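Local coordinates for protein beta-galactosidase (Trichoderma reesei, PDB 3OG2) that probably hydrolyses terminal non-reducing beta-D-galactose residues from beta-D-galactosides, as a glycosylated member of glycoside hydrolase family 35, at residues S688-T691 / Y692-L695; Y146-A149 / T150-Y153; G366-L369 / K370-G374. One frame throughout, in Å; residues are numbered along the deposited sequence.

Interaction 1: residues S688-T691 / Y692-L695; sequences SNNT and YAPL. With NAG (2-acetamido-2-deoxy-beta-D-glucopyranose), chain E.
N690 gathers the backbone of Y692 and A693 in a tight local turn at the protein surface, in the loop, part of a beta-galactosidase all-beta domain, that leads from strand 663-666 to strand 713-720. Its OD1 takes two amides: Y692 N at 2.9 Å, which lies in the carbonyl plane, and A693 N at 3.1 Å, which comes from 55° above that plane. The first bond makes an Asx turn, and the second carries the grip one residue further. CG of N690 stands anti to its own backbone N (chi1 -167°), swinging the amide forward over the turn; ND2 is meanwhile hydrogen-bonded to K799 O. Two residues back, S688 OG accepts from N690 N at 3.0 Å, an ST turn, and the same hydroxyl is also hydrogen-bonded to D705. Where the chain folds back, S688 CB rests against L695 CG at 3.8 Å, an apolar touch. N689 turns the other way and carries the N-linked sugar, its ND2 bonded to NAG C1 at 1.5 Å. N689-N690-T691 is the glycosylation sequon, and T691 OG1 is hydrogen-bonded to K136 O. R134 and K136 are hydrogen-bonded to the sugar, so the glycosylated loop lies against the barrel domain. With both ends of the N690 amide engaged, its rotation is largely fixed, and two backbone N-H groups are satisfied in a turn that lacks regular secondary structure.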
ATOM      1  N   SER A 688     -26.021  26.074   8.316  1.00 13.15           N
ATOM      2  CA  SER A 688     -25.217  24.879   8.091  1.00 12.49           C
ATOM      3  C   SER A 688     -25.248  23.962   9.314  1.00 12.87           C
ATOM      4  O   SER A 688     -25.330  24.463  10.407  1.00 14.95           O
ATOM      5  CB  SER A 688     -23.769  25.236   7.762  1.00 11.40           C
ATOM      6  OG  SER A 688     -22.972  24.054   7.556  1.00 10.96           O
ATOM      7  N   ASN A 689     -25.169  22.654   9.101  1.00 12.06           N
ATOM      8  CA  ASN A 689     -25.011  21.714  10.204  1.00 13.35           C
ATOM      9  C   ASN A 689     -23.542  21.498  10.533  1.00 14.03           C
ATOM     10  O   ASN A 689     -23.266  20.676  11.423  1.00 16.59           O
ATOM     11  CB  ASN A 689     -25.592  20.354   9.803  1.00 15.93           C
ATOM     12  CG  ASN A 689     -27.077  20.292   9.841  1.00 18.12           C
ATOM     13  OD1 ASN A 689     -27.722  21.229  10.332  1.00 23.32           O
ATOM     14  ND2 ASN A 689     -27.726  19.224   9.385  1.00 21.46           N
ATOM     15  N   ASN A 690     -22.661  22.154   9.796  1.00 12.41           N
ATOM     16  CA  ASN A 690     -21.224  22.038  10.025  1.00 12.62           C
ATOM     17  C   ASN A 690     -20.853  22.737  11.333  1.00 13.57           C
ATOM     18  O   ASN A 690     -20.759  23.944  11.440  1.00 17.92           O
ATOM     19  CB  ASN A 690     -20.409  22.575   8.867  1.00 11.36           C
ATOM     20  CG  ASN A 690     -18.946  22.154   9.008  1.00 11.56           C
ATOM     21  OD1 ASN A 690     -18.372  22.069  10.065  1.00 14.24           O
ATOM     22  ND2 ASN A 690     -18.317  21.809   7.881  1.00 10.12           N
ATOM     23  N   THR A 691     -20.657  21.923  12.372  1.00 14.48           N
ATOM     24  CA  THR A 691     -20.397  22.469  13.686  1.00 14.47           C
ATOM     25  C   THR A 691     -18.925  22.759  13.850  1.00 15.21           C
ATOM     26  O   THR A 691     -18.517  23.412  14.829  1.00 20.34           O
ATOM     27  CB  THR A 691     -20.878  21.451  14.747  1.00 16.21           C
ATOM     28  OG1 THR A 691     -20.442  20.111  14.391  1.00 17.13           O
ATOM     29  CG2 THR A 691     -22.405  21.436  14.833  1.00 18.64           C
ATOM     30  N   TYR A 692     -18.058  22.322  12.946  1.00 14.64           N
ATOM     31  CA  TYR A 692     -16.623  22.558  13.047  1.00 13.65           C
ATOM     32  C   TYR A 692     -16.232  23.913  12.467  1.00 14.92           C
ATOM     33  O   TYR A 692     -15.259  24.503  12.920  1.00 17.22           O
ATOM     34  CB  TYR A 692     -15.912  21.498  12.239  1.00 13.71           C
ATOM     35  CG  TYR A 692     -14.419  21.494  12.246  1.00 13.25           C
ATOM     36  CD1 TYR A 692     -13.699  21.117  13.365  1.00 16.92           C
ATOM     37  CD2 TYR A 692     -13.695  21.867  11.137  1.00 17.80           C
ATOM     38  CE1 TYR A 692     -12.323  21.112  13.378  1.00 21.16           C
ATOM     39  CE2 TYR A 692     -12.324  21.866  11.109  1.00 21.74           C
ATOM     40  CZ  TYR A 692     -11.644  21.486  12.238  1.00 23.28           C
ATOM     41  OH  TYR A 692     -10.259  21.479  12.226  1.00 31.40           O
ATOM     42  N   ALA A 693     -16.953  24.403  11.478  1.00 15.37           N
ATOM     43  CA  ALA A 693     -16.662  25.664  10.819  1.00 14.74           C
ATOM     44  C   ALA A 693     -17.955  26.472  10.724  1.00 13.05           C
ATOM     45  O   ALA A 693     -18.567  26.531   9.663  1.00 15.63           O
ATOM     46  CB  ALA A 693     -16.054  25.439   9.423  1.00 17.39           C
ATOM     47  N   PRO A 694     -18.380  27.091  11.803  1.00 12.89           N
ATOM     48  CA  PRO A 694     -19.622  27.888  11.797  1.00 15.55           C
ATOM     49  C   PRO A 694     -19.574  28.920  10.687  1.00 15.02           C
ATOM     50  O   PRO A 694     -18.545  29.507  10.335  1.00 15.93           O
ATOM     51  CB  PRO A 694     -19.600  28.567  13.168  1.00 18.97           C
ATOM     52  CG  PRO A 694     -18.708  27.744  14.025  1.00 23.87           C
ATOM     53  CD  PRO A 694     -17.719  27.059  13.141  1.00 19.83           C
ATOM     54  N   LEU A 695     -20.741  29.194  10.088  1.00 14.87           N
ATOM     55  CA  LEU A 695     -20.736  30.076   8.924  1.00 12.56           C
ATOM     56  C   LEU A 695     -20.307  31.493   9.283  1.00 13.14           C
ATOM     57  O   LEU A 695     -20.784  32.050  10.276  1.00 17.99           O
ATOM     58  CB  LEU A 695     -22.149  30.158   8.325  1.00 13.43           C
ATOM     59  CG  LEU A 695     -22.608  28.888   7.610  1.00 13.43           C
ATOM     60  CD1 LEU A 695     -23.998  29.135   7.005  1.00 14.75           C
ATOM     61  CD2 LEU A 695     -21.592  28.460   6.557  1.00 15.89           C
TER
HETATM   62  C1  NAG E1044     -29.170  18.852   9.296  1.00 25.52           C
HETATM   63  C2  NAG E1044     -29.627  18.071   8.051  1.00 32.95           C
HETATM   64  C3  NAG E1044     -31.069  17.597   8.115  1.00 35.17           C
HETATM   65  C4  NAG E1044     -31.404  16.891   9.442  1.00 35.27           C
HETATM   66  C5  NAG E1044     -30.841  17.752  10.587  1.00 30.94           C
HETATM   67  C6  NAG E1044     -31.150  17.098  11.938  1.00 32.81           C
HETATM   68  C7  NAG E1044     -28.720  18.209   5.768  1.00 49.21           C
HETATM   69  C8  NAG E1044     -28.964  18.945   4.463  1.00 40.17           C
HETATM   70  N2  NAG E1044     -29.380  18.735   6.804  1.00 43.14           N
HETATM   71  O3  NAG E1044     -31.403  16.736   7.034  1.00 55.30           O
HETATM   72  O4  NAG E1044     -32.828  16.776   9.546  1.00 50.19           O
HETATM   73  O5  NAG E1044     -29.421  17.956  10.394  1.00 23.96           O
HETATM   74  O6  NAG E1044     -31.084  17.981  13.035  1.00 36.62           O
HETATM   75  O7  NAG E1044     -28.265  17.056   5.689  1.00 33.16           O

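Interaction 2: residues Y146-A149 / T150-Y153; sequences YLHA and TDNY
T150 CG2 sits over one face of the Y146 ring, 3.5 Å above its plane and displaced toward the rim, in a CH-pi contact nearest at CZ. The H148 ring has L147 CB off one face, while D151 OD2 meets it at the edge. There H148 ND1 donates to D151 OD2 at 3.1 Å, on the carboxylate's syn side but tilted out of both the ring and carboxylate planes, themselves 51° apart. D151 OD1 is held from helix 193-205 by Y198 OH and Q202 NE2. An alanine at D151 would remove that carboxylate and is likely to leave H148 ND1 without its main mate and Y198 without its acceptor. T150 OG1, set between backbone N and carbonyl carbon by chi1 of 70°, donates to L147 O at 2.7 Å and is also hydrogen-bonded to Q202 NE2; T150 N reaches that carbonyl oxygen at 3.0 Å from above its plane. Further on, two waters replace direct i to i+4 bonds, linking H148 O to N152 N and A149 O to Y153 N. Bonds three residues back, a threonine hydroxyl on a carbonyl and inserted waters mark a locally opened turn in helix 144-163 of the TIM barrel.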
ATOM      1  N   TYR A 146     -23.920  10.551  14.538  1.00 10.63           N
ATOM      2  CA  TYR A 146     -22.738   9.896  13.974  1.00  9.87           C
ATOM      3  C   TYR A 146     -22.959   8.389  13.966  1.00  9.63           C
ATOM      4  O   TYR A 146     -22.796   7.707  12.936  1.00  9.06           O
ATOM      5  CB  TYR A 146     -21.430  10.264  14.740  1.00 10.83           C
ATOM      6  CG  TYR A 146     -20.325   9.317  14.239  1.00  9.81           C
ATOM      7  CD1 TYR A 146     -19.813   9.491  12.942  1.00  9.54           C
ATOM      8  CD2 TYR A 146     -19.861   8.256  15.017  1.00  9.47           C
ATOM      9  CE1 TYR A 146     -18.822   8.642  12.467  1.00  9.22           C
ATOM     10  CE2 TYR A 146     -18.904   7.402  14.540  1.00  8.59           C
ATOM     11  CZ  TYR A 146     -18.387   7.597  13.259  1.00  9.32           C
ATOM     12  OH  TYR A 146     -17.439   6.712  12.797  1.00  8.96           O
ATOM     13  N   LEU A 147     -23.301   7.800  15.125  1.00  9.60           N
ATOM     14  CA  LEU A 147     -23.412   6.334  15.205  1.00  9.91           C
ATOM     15  C   LEU A 147     -24.387   5.815  14.165  1.00  9.86           C
ATOM     16  O   LEU A 147     -24.126   4.876  13.408  1.00 10.23           O
ATOM     17  CB  LEU A 147     -23.951   5.860  16.577  1.00 11.51           C
ATOM     18  CG  LEU A 147     -22.944   6.017  17.726  1.00 11.89           C
ATOM     19  CD1 LEU A 147     -23.559   5.399  18.961  1.00 13.83           C
ATOM     20  CD2 LEU A 147     -21.596   5.362  17.418  1.00 11.58           C
ATOM     21  N   HIS A 148     -25.565   6.474  14.119  1.00  8.88           N
ATOM     22  CA  HIS A 148     -26.575   5.925  13.231  1.00  9.79           C
ATOM     23  C   HIS A 148     -26.223   6.228  11.779  1.00  9.77           C
ATOM     24  O   HIS A 148     -26.607   5.458  10.887  1.00 11.27           O
ATOM     25  CB  HIS A 148     -27.945   6.430  13.689  1.00 13.21           C
ATOM     26  CG  HIS A 148     -28.280   5.921  15.063  1.00 15.56           C
ATOM     27  ND1 HIS A 148     -27.986   4.672  15.560  1.00 19.51           N
ATOM     28  CD2 HIS A 148     -28.948   6.600  16.024  1.00 20.14           C
ATOM     29  CE1 HIS A 148     -28.447   4.586  16.809  1.00 21.17           C
ATOM     30  NE2 HIS A 148     -29.012   5.728  17.079  1.00 24.80           N
ATOM     31  N   ALA A 149     -25.412   7.259  11.492  1.00  9.65           N
ATOM     32  CA  ALA A 149     -24.908   7.484  10.129  1.00  8.84           C
ATOM     33  C   ALA A 149     -24.018   6.331   9.656  1.00  7.85           C
ATOM     34  O   ALA A 149     -23.923   6.135   8.446  1.00  9.52           O
ATOM     35  CB  ALA A 149     -24.134   8.791  10.040  1.00 10.77           C
ATOM     36  N   THR A 150     -23.399   5.580  10.581  1.00  7.32           N
ATOM     37  CA  THR A 150     -22.498   4.470  10.197  1.00  7.10           C
ATOM     38  C   THR A 150     -23.219   3.136  10.037  1.00  7.52           C
ATOM     39  O   THR A 150     -22.635   2.159   9.535  1.00  8.34           O
ATOM     40  CB  THR A 150     -21.375   4.257  11.226  1.00  7.22           C
ATOM     41  OG1 THR A 150     -21.906   3.712  12.444  1.00  8.08           O
ATOM     42  CG2 THR A 150     -20.577   5.510  11.520  1.00  8.69           C
ATOM     43  N   ASP A 151     -24.467   3.063  10.511  1.00  8.56           N
ATOM     44  CA  ASP A 151     -25.100   1.748  10.650  1.00  8.17           C
ATOM     45  C   ASP A 151     -25.291   1.050   9.319  1.00  8.06           C
ATOM     46  O   ASP A 151     -25.056  -0.172   9.216  1.00  8.76           O
ATOM     47  CB  ASP A 151     -26.500   1.862  11.281  1.00  8.86           C
ATOM     48  CG  ASP A 151     -26.447   2.107  12.785  1.00 10.22           C
ATOM     49  OD1 ASP A 151     -25.465   1.725  13.457  1.00 11.98           O
ATOM     50  OD2 ASP A 151     -27.464   2.626  13.306  1.00 12.59           O
ATOM     51  N   ASN A 152     -25.766   1.727   8.297  1.00  8.74           N
ATOM     52  CA  ASN A 152     -26.043   1.072   7.024  1.00  8.12           C
ATOM     53  C   ASN A 152     -24.739   0.550   6.430  1.00  7.53           C
ATOM     54  O   ASN A 152     -24.710  -0.593   5.930  1.00  9.05           O
ATOM     55  CB  ASN A 152     -26.711   2.096   6.081  1.00  9.50           C
ATOM     56  CG  ASN A 152     -27.182   1.428   4.798  1.00 10.26           C
ATOM     57  OD1 ASN A 152     -27.807   0.370   4.794  1.00 11.43           O
ATOM     58  ND2 ASN A 152     -26.906   2.071   3.660  1.00 11.06           N
ATOM     59  N   TYR A 153     -23.678   1.324   6.458  1.00  7.52           N
ATOM     60  CA  TYR A 153     -22.408   0.870   5.897  1.00  7.98           C
ATOM     61  C   TYR A 153     -21.922  -0.329   6.661  1.00  6.76           C
ATOM     62  O   TYR A 153     -21.530  -1.341   6.047  1.00  8.24           O
ATOM     63  CB  TYR A 153     -21.375   2.039   6.004  1.00  8.53           C
ATOM     64  CG  TYR A 153     -19.980   1.538   5.748  1.00  7.94           C
ATOM     65  CD1 TYR A 153     -19.569   1.139   4.449  1.00  8.20           C
ATOM     66  CD2 TYR A 153     -19.048   1.456   6.779  1.00  7.47           C
ATOM     67  CE1 TYR A 153     -18.241   0.666   4.256  1.00  7.00           C
ATOM     68  CE2 TYR A 153     -17.778   0.994   6.590  1.00  7.21           C
ATOM     69  CZ  TYR A 153     -17.374   0.602   5.326  1.00  7.53           C
ATOM     70  OH  TYR A 153     -16.096   0.150   5.129  1.00  9.14           O
TER
HETATM   71  O   HOH W   1     -26.959   4.396   8.390  1.00 11.09           O
HETATM   72  O   HOH W   2     -24.003   4.015   6.776  1.00  9.85           O

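Interaction 3: residues G366-L369 / K370-G374; sequences GQFL and KVSPG
K370, V371 and S372 end helix 357-370 by folding back on G366 to L369, where the TIM barrel hands the chain on to the following beta domain. The helix tightens as it closes. K370 N still reaches four residues back to G366 O at 3.2 Å, but V371 N and S372 N reach only three, to F368 O and L369 O. The dense part gathers around F368. S372 CB lies over one face of the F368 ring, and S372 OG comes to 3.2 Å from F368 CE1; the same hydroxyl donates to F368 O at 2.7 Å and is also hydrogen-bonded to Y457 OH. The ring itself packs on I471 of strand 470-476, and V371 O is hydrogen-bonded to W474 NE1 of that strand, so the helix end is held to the neighbouring domain by side chain and backbone together. On another flank, Q367 and K370 run side by side and point the same way, with Q367 OE1 3.5 Å from K370 CD. The lysine's CG lies between its backbone N and carbonyl carbon (chi1 70°), laying the aliphatic stem along the helix carbonyls: CG is 3.5 Å from Q367 O. Q367 NE2 is hydrogen-bonded to A67 O. The looser side begins beyond S372: P373 is exposed, points away from the helix and makes no contact with G366 to L369. Back in the dense part, F368 O is clasped between two donors, S372 OG and V371 N arriving from opposite faces of its carbonyl plane.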
ATOM      1  N   GLY A 366      10.346 -13.784   5.617  1.00  7.27           N
ATOM      2  CA  GLY A 366       9.109 -14.566   5.617  1.00  7.22           C
ATOM      3  C   GLY A 366       9.359 -16.061   5.482  1.00  7.11           C
ATOM      4  O   GLY A 366       8.717 -16.900   6.146  1.00  7.78           O
ATOM      5  N   GLN A 367      10.320 -16.415   4.607  1.00  6.82           N
ATOM      6  CA  GLN A 367      10.599 -17.834   4.420  1.00  7.56           C
ATOM      7  C   GLN A 367      11.229 -18.456   5.657  1.00  6.94           C
ATOM      8  O   GLN A 367      10.930 -19.608   5.973  1.00  8.20           O
ATOM      9  CB  GLN A 367      11.488 -18.008   3.185  1.00  9.61           C
ATOM     10  CG  GLN A 367      10.745 -17.597   1.901  1.00  9.43           C
ATOM     11  CD  GLN A 367       9.557 -18.464   1.628  1.00 10.06           C
ATOM     12  OE1 GLN A 367       9.289 -19.555   2.048  1.00 11.01           O
ATOM     13  NE2 GLN A 367       8.681 -17.866   0.781  1.00 11.63           N
ATOM     14  N   PHE A 368      12.046 -17.706   6.393  1.00  7.33           N
ATOM     15  CA  PHE A 368      12.615 -18.191   7.638  1.00  7.60           C
ATOM     16  C   PHE A 368      11.520 -18.469   8.672  1.00  7.77           C
ATOM     17  O   PHE A 368      11.482 -19.560   9.293  1.00  8.56           O
ATOM     18  CB  PHE A 368      13.609 -17.138   8.168  1.00  9.43           C
ATOM     19  CG  PHE A 368      13.986 -17.401   9.624  1.00 11.38           C
ATOM     20  CD1 PHE A 368      14.646 -18.558  10.003  1.00 14.51           C
ATOM     21  CD2 PHE A 368      13.643 -16.471  10.583  1.00 16.05           C
ATOM     22  CE1 PHE A 368      14.945 -18.844  11.344  1.00 18.02           C
ATOM     23  CE2 PHE A 368      13.976 -16.731  11.895  1.00 21.63           C
ATOM     24  CZ  PHE A 368      14.643 -17.881  12.270  1.00 19.84           C
ATOM     25  N   LEU A 369      10.626 -17.485   8.875  1.00  7.76           N
ATOM     26  CA  LEU A 369       9.676 -17.661   9.993  1.00  7.52           C
ATOM     27  C   LEU A 369       8.740 -18.836   9.722  1.00  7.54           C
ATOM     28  O   LEU A 369       8.396 -19.557  10.673  1.00  8.93           O
ATOM     29  CB  LEU A 369       8.880 -16.389  10.247  1.00  9.71           C
ATOM     30  CG  LEU A 369       9.678 -15.275  10.981  1.00 10.57           C
ATOM     31  CD1 LEU A 369       8.870 -14.022  11.067  1.00 15.60           C
ATOM     32  CD2 LEU A 369      10.062 -15.760  12.403  1.00 18.58           C
ATOM     33  N   LYS A 370       8.358 -19.074   8.459  1.00  7.71           N
ATOM     34  CA  LYS A 370       7.345 -20.110   8.241  1.00  7.61           C
ATOM     35  C   LYS A 370       7.885 -21.525   8.403  1.00  7.66           C
ATOM     36  O   LYS A 370       7.094 -22.465   8.430  1.00  8.46           O
ATOM     37  CB  LYS A 370       6.647 -19.880   6.923  1.00  7.95           C
ATOM     38  CG  LYS A 370       7.527 -20.145   5.704  1.00  8.01           C
ATOM     39  CD  LYS A 370       6.735 -19.800   4.409  1.00  9.42           C
ATOM     40  CE  LYS A 370       5.549 -20.703   4.255  1.00  9.15           C
ATOM     41  NZ  LYS A 370       4.875 -20.598   2.911  1.00  9.74           N
ATOM     42  N   VAL A 371       9.211 -21.699   8.545  1.00  7.52           N
ATOM     43  CA  VAL A 371       9.743 -23.048   8.810  1.00  7.48           C
ATOM     44  C   VAL A 371      10.295 -23.129  10.227  1.00  6.98           C
ATOM     45  O   VAL A 371      10.992 -24.113  10.545  1.00  8.65           O
ATOM     46  CB  VAL A 371      10.785 -23.464   7.734  1.00  7.95           C
ATOM     47  CG1 VAL A 371      10.128 -23.535   6.360  1.00  9.22           C
ATOM     48  CG2 VAL A 371      12.008 -22.527   7.712  1.00  9.05           C
ATOM     49  N   SER A 372       9.938 -22.189  11.102  1.00  8.46           N
ATOM     50  CA  SER A 372      10.569 -22.081  12.418  1.00  8.58           C
ATOM     51  C   SER A 372       9.559 -22.024  13.537  1.00  8.13           C
ATOM     52  O   SER A 372       9.473 -21.046  14.276  1.00  8.79           O
ATOM     53  CB  SER A 372      11.474 -20.821  12.441  1.00  9.32           C
ATOM     54  OG  SER A 372      12.471 -20.907  11.433  1.00  8.16           O
ATOM     55  N   PRO A 373       8.766 -23.089  13.682  1.00  9.80           N
ATOM     56  CA  PRO A 373       7.707 -23.046  14.726  1.00 10.74           C
ATOM     57  C   PRO A 373       8.277 -22.909  16.121  1.00  9.24           C
ATOM     58  O   PRO A 373       7.551 -22.419  17.000  1.00 10.83           O
ATOM     59  CB  PRO A 373       7.031 -24.399  14.597  1.00 15.83           C
ATOM     60  CG  PRO A 373       7.957 -25.244  13.801  1.00 14.72           C
ATOM     61  CD  PRO A 373       8.761 -24.340  12.924  1.00 12.52           C
ATOM     62  N   GLY A 374       9.526 -23.237  16.386  1.00  9.32           N
ATOM     63  CA  GLY A 374      10.076 -23.091  17.698  1.00  9.56           C
ATOM     64  C   GLY A 374      10.184 -21.641  18.069  1.00  9.21           C
ATOM     65  O   GLY A 374      10.247 -21.303  19.268  1.00 11.04           O
TER

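Along the chain the order is interaction 2, then interaction 3, then interaction 1. The first two belong to helices of the same TIM barrel, 144-163 and 357-370, yet their centres lie about 42 Å apart: one concerns an early turn of its helix, the other a helix end facing the next beta domain. Interaction 1 lies in a later all-beta domain, on the opposite side of the chain's centre from interaction 3, their centres about 54 Å apart. Its centre is about 20 Å from that of interaction 2, nearest atoms about 10 Å apart, where the glycosylated loop leans on R134 and K136, just ahead of helix 144-163. Beta domains thus meet the barrel at widely separated places.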